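Local coordinates for tetraacyldisaccharide 4'-kinase (Aquifex aeolicus, PDB 4EHX), which transfers the gamma-phosphate of ATP to the 4'-position of a tetraacyldisaccharide 1-phosphate, forming lipid IVA, the last step of its pathway, at residues 275-278 against 279-283. Numbering follows the deposited sequence.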
ATOM      1  N   TYR A 275      12.981 -18.747   9.590  1.00 33.28           N
ATOM      2  CA  TYR A 275      13.041 -17.312   9.828  1.00 33.62           C
ATOM      3  C   TYR A 275      11.724 -16.645   9.466  1.00 33.70           C
ATOM      4  O   TYR A 275      11.044 -17.047   8.514  1.00 29.48           O
ATOM      5  CB  TYR A 275      14.166 -16.659   9.014  1.00 27.37           C
ATOM      6  CG  TYR A 275      15.543 -17.178   9.355  1.00 35.42           C
ATOM      7  CD1 TYR A 275      16.010 -18.361   8.813  1.00 28.10           C
ATOM      8  CD2 TYR A 275      16.368 -16.485  10.227  1.00 28.61           C
ATOM      9  CE1 TYR A 275      17.273 -18.853   9.135  1.00 27.76           C
ATOM     10  CE2 TYR A 275      17.626 -16.962  10.554  1.00 30.71           C
ATOM     11  CZ  TYR A 275      18.071 -18.146  10.005  1.00 27.23           C
ATOM     12  OH  TYR A 275      19.318 -18.603  10.335  1.00 34.10           O
ATOM     13  N   LEU A 276      11.383 -15.617  10.233  1.00 30.53           N
ATOM     14  CA  LEU A 276      10.264 -14.736   9.912  1.00 27.42           C
ATOM     15  C   LEU A 276      10.774 -13.317   9.766  1.00 34.29           C
ATOM     16  O   LEU A 276      11.607 -12.868  10.551  1.00 38.29           O
ATOM     17  CB  LEU A 276       9.194 -14.786  11.007  1.00 31.25           C
ATOM     18  CG  LEU A 276       8.558 -16.160  11.204  1.00 41.58           C
ATOM     19  CD1 LEU A 276       7.383 -16.071  12.166  1.00 42.83           C
ATOM     20  CD2 LEU A 276       8.125 -16.720   9.854  1.00 39.89           C
ATOM     21  N   THR A 277      10.281 -12.620   8.751  1.00 29.45           N
ATOM     22  CA  THR A 277      10.651 -11.232   8.528  1.00 29.73           C
ATOM     23  C   THR A 277       9.465 -10.533   7.868  1.00 32.27           C
ATOM     24  O   THR A 277       8.376 -11.115   7.774  1.00 29.95           O
ATOM     25  CB  THR A 277      11.926 -11.111   7.664  1.00 30.29           C
ATOM     26  OG1 THR A 277      12.315  -9.735   7.563  1.00 30.40           O
ATOM     27  CG2 THR A 277      11.692 -11.693   6.252  1.00 26.45           C
ATOM     28  N   THR A 278       9.659  -9.288   7.439  1.00 30.53           N
ATOM     29  CA  THR A 278       8.575  -8.526   6.813  1.00 27.89           C
ATOM     30  C   THR A 278       8.581  -8.714   5.300  1.00 32.16           C
ATOM     31  O   THR A 278       9.606  -9.046   4.718  1.00 32.06           O
ATOM     32  CB  THR A 278       8.684  -7.009   7.105  1.00 38.32           C
ATOM     33  OG1 THR A 278       9.807  -6.463   6.395  1.00 38.14           O
ATOM     34  CG2 THR A 278       8.849  -6.750   8.601  1.00 41.34           C
ATOM     35  N   PRO A 279       7.433  -8.478   4.646  1.00 34.98           N
ATOM     36  CA  PRO A 279       7.412  -8.622   3.183  1.00 30.98           C
ATOM     37  C   PRO A 279       8.423  -7.712   2.478  1.00 31.84           C
ATOM     38  O   PRO A 279       9.022  -8.121   1.479  1.00 33.90           O
ATOM     39  CB  PRO A 279       5.973  -8.249   2.822  1.00 31.14           C
ATOM     40  CG  PRO A 279       5.183  -8.657   4.049  1.00 37.19           C
ATOM     41  CD  PRO A 279       6.083  -8.312   5.212  1.00 38.89           C
ATOM     42  N   LYS A 280       8.619  -6.501   2.990  1.00 29.74           N
ATOM     43  CA  LYS A 280       9.589  -5.580   2.405  1.00 37.14           C
ATOM     44  C   LYS A 280      11.013  -6.125   2.493  1.00 38.28           C
ATOM     45  O   LYS A 280      11.841  -5.864   1.620  1.00 40.48           O
ATOM     46  CB  LYS A 280       9.520  -4.202   3.063  1.00 49.86           C
ATOM     47  CG  LYS A 280      10.517  -3.208   2.473  1.00 69.97           C
ATOM     48  CD  LYS A 280      10.469  -1.854   3.162  1.00 84.51           C
ATOM     49  CE  LYS A 280      11.508  -0.907   2.567  1.00 90.90           C
ATOM     50  NZ  LYS A 280      11.536   0.411   3.262  1.00 97.36           N
ATOM     51  N   ASP A 281      11.305  -6.861   3.560  1.00 29.93           N
ATOM     52  CA  ASP A 281      12.604  -7.525   3.679  1.00 32.22           C
ATOM     53  C   ASP A 281      12.656  -8.776   2.806  1.00 35.84           C
ATOM     54  O   ASP A 281      13.670  -9.082   2.171  1.00 35.94           O
ATOM     55  CB  ASP A 281      12.868  -7.915   5.132  1.00 39.41           C
ATOM     56  CG  ASP A 281      13.111  -6.717   6.019  1.00 50.56           C
ATOM     57  OD1 ASP A 281      14.170  -6.078   5.859  1.00 55.08           O
ATOM     58  OD2 ASP A 281      12.253  -6.426   6.876  1.00 45.36           O
ATOM     59  N   LEU A 282      11.542  -9.491   2.772  1.00 30.35           N
ATOM     60  CA  LEU A 282      11.491 -10.781   2.103  1.00 32.95           C
ATOM     61  C   LEU A 282      11.825 -10.675   0.617  1.00 33.07           C
ATOM     62  O   LEU A 282      12.347 -11.619   0.037  1.00 33.72           O
ATOM     63  CB  LEU A 282      10.116 -11.419   2.313  1.00 28.07           C
ATOM     64  CG  LEU A 282       9.883 -12.835   1.785  1.00 34.27           C
ATOM     65  CD1 LEU A 282      10.803 -13.868   2.481  1.00 33.57           C
ATOM     66  CD2 LEU A 282       8.420 -13.194   1.962  1.00 31.55           C
ATOM     67  N   ILE A 283      11.530  -9.533  -0.006  1.00 30.72           N
ATOM     68  CA  ILE A 283      11.758  -9.405  -1.447  1.00 35.34           C
ATOM     69  C   ILE A 283      13.243  -9.522  -1.788  1.00 46.11           C
ATOM     70  O   ILE A 283      13.596  -9.823  -2.924  1.00 41.73           O
ATOM     71  CB  ILE A 283      11.175  -8.101  -2.054  1.00 41.87           C
ATOM     72  CG1 ILE A 283      11.739  -6.868  -1.353  1.00 38.98           C
ATOM     73  CG2 ILE A 283       9.660  -8.105  -1.995  1.00 37.22           C
ATOM     74  CD1 ILE A 283      11.282  -5.551  -1.972  1.00 46.10           C
TER
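Thr278 and Asp281 meet across the first turn of helix 279-282, where Thr278 is the N-cap and illustrates how a threonine starts a helix just after a strand. Its OG1 lies between the backbone N and the carbonyl carbon (chi1 70°), which places the hydroxyl where it accepts from Asp281 N at 3.2 Å, with an N-H...O angle of 152°. The same hydroxyl donates to Asp281 OD2 in a very short 2.5 Å bond, so side chain and backbone of Asp281 grip one oxygen. With an alanine here, Asp281 N would probably lose its capping acceptor, keeping the weak bond to Thr278 O, and OD2 would lose the hydroxyl donor. That carboxylate is further fixed from outside the turn: Gly234 N reaches OD2 and Tyr264 OH bonds to OD1. One residue earlier, Thr277 OG1 sits 3.1 Å from Asp281 CB while bonding to Phe232 O, linking Thr277 to strand 229-233. Next along the helix, Leu282 packs on Val291 and Ala293 of strand 291-300. Its amide closes the turn, with Leu282 N 2.8 Å from Thr278 O.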